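Local coordinates for YohF (PDB 6WON), which is probably a nicotinamide-dependent short-chain dehydrogenase/reductase acting on acetoin, at residues B[89-101]-B[146-158]. Sequence-based numbering, arbitrary orientation.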
ATOM      1  N   ASN B  89      -8.225 -16.038  15.255  1.00 23.36           N
ATOM      2  CA  ASN B  89      -9.326 -15.088  15.286  1.00 26.88           C
ATOM      3  C   ASN B  89      -9.048 -13.951  16.263  1.00 35.95           C
ATOM      4  O   ASN B  89      -8.405 -14.126  17.302  1.00 40.94           O
ATOM      5  CB  ASN B  89     -10.626 -15.788  15.647  1.00 28.27           C
ATOM      6  CG  ASN B  89     -11.797 -14.843  15.714  1.00 28.60           C
ATOM      7  OD1 ASN B  89     -11.972 -14.000  14.839  1.00 32.39           O
ATOM      8  ND2 ASN B  89     -12.607 -14.976  16.754  1.00 28.74           N
ATOM      9  N   ALA B  90      -9.559 -12.774  15.920  1.00 39.92           N
ATOM     10  CA  ALA B  90      -9.181 -11.551  16.616  1.00 43.35           C
ATOM     11  C   ALA B  90      -9.998 -11.370  17.896  1.00 44.67           C
ATOM     12  O   ALA B  90     -11.235 -11.424  17.868  1.00 46.51           O
ATOM     13  CB  ALA B  90      -9.369 -10.349  15.690  1.00 38.61           C
ATOM     14  N   GLY B  91      -9.307 -11.141  19.009  1.00 41.25           N
ATOM     15  CA  GLY B  91      -9.964 -10.756  20.240  1.00 41.89           C
ATOM     16  C   GLY B  91     -10.531  -9.343  20.163  1.00 43.31           C
ATOM     17  O   GLY B  91     -10.523  -8.679  19.125  1.00 43.75           O
ATOM     18  N   ALA B  92     -11.024  -8.877  21.307  1.00 43.59           N
ATOM     19  CA  ALA B  92     -11.681  -7.580  21.349  1.00 42.20           C
ATOM     20  C   ALA B  92     -10.672  -6.434  21.231  1.00 43.53           C
ATOM     21  O   ALA B  92      -9.530  -6.522  21.690  1.00 41.64           O
ATOM     22  CB  ALA B  92     -12.486  -7.436  22.640  1.00 44.07           C
ATOM     23  N   MET B  93     -11.118  -5.345  20.609  1.00 45.11           N
ATOM     24  CA  MET B  93     -10.307  -4.140  20.492  1.00 46.93           C
ATOM     25  C   MET B  93     -10.223  -3.394  21.826  1.00 46.64           C
ATOM     26  O   MET B  93     -11.190  -3.362  22.599  1.00 44.59           O
ATOM     27  CB  MET B  93     -10.896  -3.241  19.406  1.00 48.15           C
ATOM     28  CG  MET B  93     -10.123  -1.970  19.161  1.00 50.50           C
ATOM     29  SD  MET B  93     -10.732  -0.643  20.224  1.00 53.32           S
ATOM     30  CE  MET B  93     -12.443  -0.542  19.689  1.00 56.72           C
ATOM     31  N   THR B  94      -9.045  -2.781  22.091  1.00 46.39           N
ATOM     32  CA  THR B  94      -8.796  -1.952  23.273  1.00 42.83           C
ATOM     33  C   THR B  94      -8.330  -0.558  22.879  1.00 37.58           C
ATOM     34  O   THR B  94      -7.556  -0.392  21.928  1.00 38.79           O
ATOM     35  CB  THR B  94      -7.759  -2.599  24.238  1.00 45.87           C
ATOM     36  OG1 THR B  94      -8.222  -3.894  24.634  1.00 53.37           O
ATOM     37  CG2 THR B  94      -7.626  -1.786  25.512  1.00 42.62           C
ATOM     38  N   LYS B  95      -8.823   0.439  23.610  1.00 36.77           N
ATOM     39  CA  LYS B  95      -8.539   1.840  23.347  1.00 38.84           C
ATOM     40  C   LYS B  95      -7.802   2.450  24.526  1.00 40.05           C
ATOM     41  O   LYS B  95      -8.038   2.085  25.681  1.00 38.25           O
ATOM     42  CB  LYS B  95      -9.823   2.644  23.068  1.00 39.91           C
ATOM     43  CG  LYS B  95     -10.307   2.490  21.642  1.00 42.66           C
ATOM     44  CD  LYS B  95     -11.413   3.459  21.281  1.00 46.13           C
ATOM     45  CE  LYS B  95     -11.909   3.184  19.863  1.00 47.14           C
ATOM     46  NZ  LYS B  95     -13.038   4.072  19.462  1.00 48.00           N
ATOM     47  N   SER B  96      -6.922   3.403  24.209  1.00 37.72           N
ATOM     48  CA  SER B  96      -6.047   4.056  25.173  1.00 35.83           C
ATOM     49  C   SER B  96      -5.253   5.151  24.470  1.00 32.83           C
ATOM     50  O   SER B  96      -4.568   4.875  23.480  1.00 31.06           O
ATOM     51  CB  SER B  96      -5.100   3.030  25.803  1.00 37.67           C
ATOM     52  OG  SER B  96      -4.636   3.455  27.069  1.00 38.40           O
ATOM     53  N   ALA B  97      -5.337   6.387  24.957  1.00 30.03           N
ATOM     54  CA  ALA B  97      -4.617   7.480  24.310  1.00 33.52           C
ATOM     55  C   ALA B  97      -3.115   7.208  24.335  1.00 30.08           C
ATOM     56  O   ALA B  97      -2.570   6.766  25.348  1.00 30.33           O
ATOM     57  CB  ALA B  97      -4.931   8.808  25.001  1.00 35.01           C
ATOM     58  N   PHE B  98      -2.452   7.451  23.201  1.00 26.97           N
ATOM     59  CA  PHE B  98      -1.036   7.106  23.071  1.00 24.74           C
ATOM     60  C   PHE B  98      -0.188   7.767  24.151  1.00 28.66           C
ATOM     61  O   PHE B  98       0.678   7.122  24.755  1.00 29.13           O
ATOM     62  CB  PHE B  98      -0.504   7.514  21.696  1.00 22.63           C
ATOM     63  CG  PHE B  98       0.990   7.713  21.675  1.00 24.15           C
ATOM     64  CD1 PHE B  98       1.842   6.622  21.614  1.00 24.51           C
ATOM     65  CD2 PHE B  98       1.546   8.991  21.756  1.00 22.92           C
ATOM     66  CE1 PHE B  98       3.209   6.790  21.617  1.00 24.87           C
ATOM     67  CE2 PHE B  98       2.916   9.167  21.749  1.00 25.76           C
ATOM     68  CZ  PHE B  98       3.754   8.071  21.675  1.00 24.46           C
ATOM     69  N   ILE B  99      -0.411   9.062  24.392  1.00 27.29           N
ATOM     70  CA  ILE B  99       0.496   9.839  25.236  1.00 28.90           C
ATOM     71  C   ILE B  99       0.549   9.295  26.658  1.00 32.65           C
ATOM     72  O   ILE B  99       1.560   9.465  27.353  1.00 32.81           O
ATOM     73  CB  ILE B  99       0.097  11.331  25.217  1.00 27.40           C
ATOM     74  CG1 ILE B  99       1.244  12.194  25.750  1.00 27.12           C
ATOM     75  CG2 ILE B  99      -1.204  11.577  26.002  1.00 26.96           C
ATOM     76  CD1 ILE B  99       2.543  12.043  24.940  1.00 24.04           C
ATOM     77  N   ASP B 100      -0.513   8.612  27.105  1.00 32.81           N
ATOM     78  CA  ASP B 100      -0.678   8.205  28.493  1.00 32.85           C
ATOM     79  C   ASP B 100      -0.689   6.699  28.707  1.00 30.02           C
ATOM     80  O   ASP B 100      -0.722   6.257  29.863  1.00 29.28           O
ATOM     81  CB  ASP B 100      -1.995   8.760  29.058  1.00 41.51           C
ATOM     82  CG  ASP B 100      -1.883  10.200  29.465  1.00 53.09           C
ATOM     83  OD1 ASP B 100      -0.736  10.654  29.696  1.00 57.81           O
ATOM     84  OD2 ASP B 100      -2.934  10.875  29.557  1.00 56.60           O
ATOM     85  N   MET B 101      -0.692   5.909  27.651  1.00 26.49           N
ATOM     86  CA  MET B 101      -0.895   4.477  27.769  1.00 26.65           C
ATOM     87  C   MET B 101       0.158   3.841  28.677  1.00 27.91           C
ATOM     88  O   MET B 101       1.358   3.975  28.401  1.00 26.99           O
ATOM     89  CB  MET B 101      -0.849   3.835  26.384  1.00 26.26           C
ATOM     90  CG  MET B 101      -1.228   2.366  26.403  1.00 25.02           C
ATOM     91  SD  MET B 101      -1.192   1.585  24.782  1.00 27.87           S
ATOM     92  CE  MET B 101      -0.728   2.958  23.726  1.00 27.32           C
ATOM     93  N   HIS B 146      -3.736  -1.652   8.358  1.00 23.62           N
ATOM     94  CA  HIS B 146      -3.358  -0.770   7.262  1.00 21.99           C
ATOM     95  C   HIS B 146      -3.513   0.712   7.566  1.00 25.73           C
ATOM     96  O   HIS B 146      -2.749   1.523   7.018  1.00 23.41           O
ATOM     97  CB  HIS B 146      -4.188  -1.107   6.004  1.00 21.20           C
ATOM     98  CG  HIS B 146      -4.107  -2.547   5.610  1.00 21.29           C
ATOM     99  ND1 HIS B 146      -2.975  -3.097   5.045  1.00 23.61           N
ATOM    100  CD2 HIS B 146      -4.992  -3.564   5.745  1.00 22.35           C
ATOM    101  CE1 HIS B 146      -3.168  -4.388   4.839  1.00 22.21           C
ATOM    102  NE2 HIS B 146      -4.385  -4.697   5.252  1.00 23.83           N
ATOM    103  N   THR B 147      -4.468   1.092   8.412  1.00 21.38           N
ATOM    104  CA  THR B 147      -4.768   2.497   8.662  1.00 22.50           C
ATOM    105  C   THR B 147      -5.069   2.631  10.150  1.00 22.81           C
ATOM    106  O   THR B 147      -5.566   1.680  10.762  1.00 25.56           O
ATOM    107  CB  THR B 147      -5.953   2.972   7.789  1.00 22.87           C
ATOM    108  OG1 THR B 147      -6.229   4.368   8.006  1.00 23.50           O
ATOM    109  CG2 THR B 147      -7.225   2.143   8.081  1.00 23.43           C
ATOM    110  N   PRO B 148      -4.706   3.747  10.776  1.00 19.66           N
ATOM    111  CA  PRO B 148      -4.761   3.807  12.243  1.00 22.89           C
ATOM    112  C   PRO B 148      -6.184   3.930  12.761  1.00 24.69           C
ATOM    113  O   PRO B 148      -7.070   4.471  12.099  1.00 25.98           O
ATOM    114  CB  PRO B 148      -3.950   5.068  12.580  1.00 23.37           C
ATOM    115  CG  PRO B 148      -4.132   5.952  11.352  1.00 21.62           C
ATOM    116  CD  PRO B 148      -4.160   4.985  10.187  1.00 17.76           C
ATOM    117  N   LEU B 149      -6.397   3.396  13.963  1.00 28.74           N
ATOM    118  CA  LEU B 149      -7.637   3.613  14.690  1.00 28.38           C
ATOM    119  C   LEU B 149      -7.372   4.621  15.793  1.00 28.49           C
ATOM    120  O   LEU B 149      -6.577   4.328  16.705  1.00 23.43           O
ATOM    121  CB  LEU B 149      -8.159   2.308  15.284  1.00 28.59           C
ATOM    122  CG  LEU B 149      -9.378   2.362  16.217  1.00 27.51           C
ATOM    123  CD1 LEU B 149     -10.629   2.910  15.509  1.00 24.59           C
ATOM    124  CD2 LEU B 149      -9.672   0.975  16.787  1.00 32.74           C
ATOM    125  N   PRO B 150      -7.981   5.805  15.755  1.00 26.83           N
ATOM    126  CA  PRO B 150      -7.672   6.818  16.774  1.00 25.07           C
ATOM    127  C   PRO B 150      -7.937   6.291  18.178  1.00 25.74           C
ATOM    128  O   PRO B 150      -8.881   5.531  18.409  1.00 27.97           O
ATOM    129  CB  PRO B 150      -8.594   7.993  16.412  1.00 30.92           C
ATOM    130  CG  PRO B 150      -9.530   7.492  15.349  1.00 32.05           C
ATOM    131  CD  PRO B 150      -8.879   6.309  14.705  1.00 31.42           C
ATOM    132  N   GLN B 151      -7.050   6.663  19.105  1.00 23.46           N
ATOM    133  CA  GLN B 151      -7.044   6.240  20.503  1.00 25.46           C
ATOM    134  C   GLN B 151      -6.698   4.770  20.676  1.00 26.95           C
ATOM    135  O   GLN B 151      -6.870   4.233  21.772  1.00 27.42           O
ATOM    136  CB  GLN B 151      -8.380   6.510  21.209  1.00 30.17           C
ATOM    137  CG  GLN B 151      -8.842   7.936  21.136  1.00 40.42           C
ATOM    138  CD  GLN B 151      -7.852   8.876  21.763  1.00 51.28           C
ATOM    139  OE1 GLN B 151      -7.716   8.926  22.991  1.00 57.61           O
ATOM    140  NE2 GLN B 151      -7.140   9.629  20.924  1.00 52.90           N
ATOM    141  N   ALA B 152      -6.226   4.098  19.633  1.00 27.66           N
ATOM    142  CA  ALA B 152      -5.951   2.667  19.711  1.00 26.79           C
ATOM    143  C   ALA B 152      -4.614   2.363  19.050  1.00 27.32           C
ATOM    144  O   ALA B 152      -4.507   1.510  18.166  1.00 25.79           O
ATOM    145  CB  ALA B 152      -7.082   1.862  19.080  1.00 26.89           C
ATOM    146  N   SER B 153      -3.567   3.080  19.483  1.00 23.39           N
ATOM    147  CA  SER B 153      -2.256   2.913  18.863  1.00 23.27           C
ATOM    148  C   SER B 153      -1.690   1.523  19.111  1.00 21.07           C
ATOM    149  O   SER B 153      -1.071   0.932  18.219  1.00 21.82           O
ATOM    150  CB  SER B 153      -1.286   3.972  19.384  1.00 25.18           C
ATOM    151  OG  SER B 153      -1.162   3.896  20.795  1.00 25.87           O
ATOM    152  N   ALA B 154      -1.859   0.991  20.322  1.00 21.61           N
ATOM    153  CA  ALA B 154      -1.372  -0.363  20.583  1.00 21.97           C
ATOM    154  C   ALA B 154      -2.069  -1.366  19.673  1.00 20.86           C
ATOM    155  O   ALA B 154      -1.427  -2.218  19.046  1.00 21.67           O
ATOM    156  CB  ALA B 154      -1.587  -0.730  22.057  1.00 19.02           C
ATOM    157  N   TYR B 155      -3.392  -1.269  19.583  1.00 22.32           N
ATOM    158  CA  TYR B 155      -4.151  -2.185  18.736  1.00 23.41           C
ATOM    159  C   TYR B 155      -3.717  -2.065  17.278  1.00 23.07           C
ATOM    160  O   TYR B 155      -3.506  -3.076  16.596  1.00 19.97           O
ATOM    161  CB  TYR B 155      -5.637  -1.892  18.923  1.00 25.33           C
ATOM    162  CG  TYR B 155      -6.598  -2.572  17.990  1.00 24.90           C
ATOM    163  CD1 TYR B 155      -7.045  -3.864  18.233  1.00 22.96           C
ATOM    164  CD2 TYR B 155      -7.090  -1.899  16.879  1.00 27.09           C
ATOM    165  CE1 TYR B 155      -7.935  -4.472  17.378  1.00 27.16           C
ATOM    166  CE2 TYR B 155      -7.977  -2.490  16.029  1.00 28.98           C
ATOM    167  CZ  TYR B 155      -8.400  -3.770  16.275  1.00 29.65           C
ATOM    168  OH  TYR B 155      -9.289  -4.340  15.395  1.00 33.87           O
ATOM    169  N   THR B 156      -3.533  -0.836  16.794  1.00 23.21           N
ATOM    170  CA  THR B 156      -3.086  -0.633  15.417  1.00 19.20           C
ATOM    171  C   THR B 156      -1.715  -1.247  15.191  1.00 20.88           C
ATOM    172  O   THR B 156      -1.482  -1.938  14.192  1.00 20.16           O
ATOM    173  CB  THR B 156      -3.046   0.857  15.102  1.00 24.16           C
ATOM    174  OG1 THR B 156      -4.358   1.419  15.245  1.00 22.61           O
ATOM    175  CG2 THR B 156      -2.487   1.101  13.693  1.00 23.83           C
ATOM    176  N   ALA B 157      -0.785  -1.001  16.113  1.00 23.10           N
ATOM    177  CA  ALA B 157       0.565  -1.523  15.943  1.00 19.84           C
ATOM    178  C   ALA B 157       0.565  -3.043  15.960  1.00 19.75           C
ATOM    179  O   ALA B 157       1.287  -3.679  15.186  1.00 23.77           O
ATOM    180  CB  ALA B 157       1.487  -0.975  17.033  1.00 18.36           C
ATOM    181  N   ALA B 158      -0.238  -3.641  16.833  1.00 20.70           N
ATOM    182  CA  ALA B 158      -0.288  -5.102  16.900  1.00 23.21           C
ATOM    183  C   ALA B 158      -0.936  -5.704  15.652  1.00 23.07           C
ATOM    184  O   ALA B 158      -0.511  -6.768  15.182  1.00 24.22           O
ATOM    185  CB  ALA B 158      -1.026  -5.543  18.161  1.00 19.27           C
TER
HETATM  186  O   HOH W   1      -4.939   0.283  21.499  1.00 22.25           O
HETATM  187  O   HOH W   2     -11.491   5.445  17.737  1.00 28.99           O
HETATM  188  O   HOH W   3      -3.478   5.230  21.331  1.00 18.31           O
HETATM  189  O   HOH W   4      -3.673   2.176  22.788  1.00 29.35           O
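Met-93 lies over one face of the Tyr-155 ring, its CG 3.5 Å from the ring centroid and only 2° off the normal, a CH-pi contact. The methionine crosses the tyrosine at about a right angle; its SD, farther out above the same face, makes a Met-aromatic contact at 5.1 Å from the centroid. The bend at chi2 (-90°) keeps the sulfur above the ring, where it also meets Leu-149 CD2, the two side chains reaching tip to tip. At the edge of the Phe-98 ring, near its plane, sits Ser-153 OG, while the Phe-98 side chain packs on Met-169 of the second subunit. In this Rossmann-type SDR fold the loop after strand 85-88 passes over the N-terminus of helix 153-173. Tyr-155 opens a YxxxK pattern of the family; in other SDR enzymes this tyrosine is the catalytic one, and it probably has that role here. A type II turn from Leu-149 to Ala-152 leads into the helix and presents Gln-151 O to Ser-96 N, 2.6 Å away in a nearly linear bond (175°). Waters join further backbone atoms: one molecule donates to Thr-94 O and accepts from Tyr-155 N, a first-turn amide of the helix. Another joins Lys-95 NZ, at the end of an extended chain, to Pro-150 O. Met-101 SD rests 3.6 Å from Ala-154 CB, whose methyl also touches Trp-106 and Ile-109 of helix 103-131. Gln-151 folds back at chi2, bringing OE1 alongside Ala-97 CB at 3.4 Å.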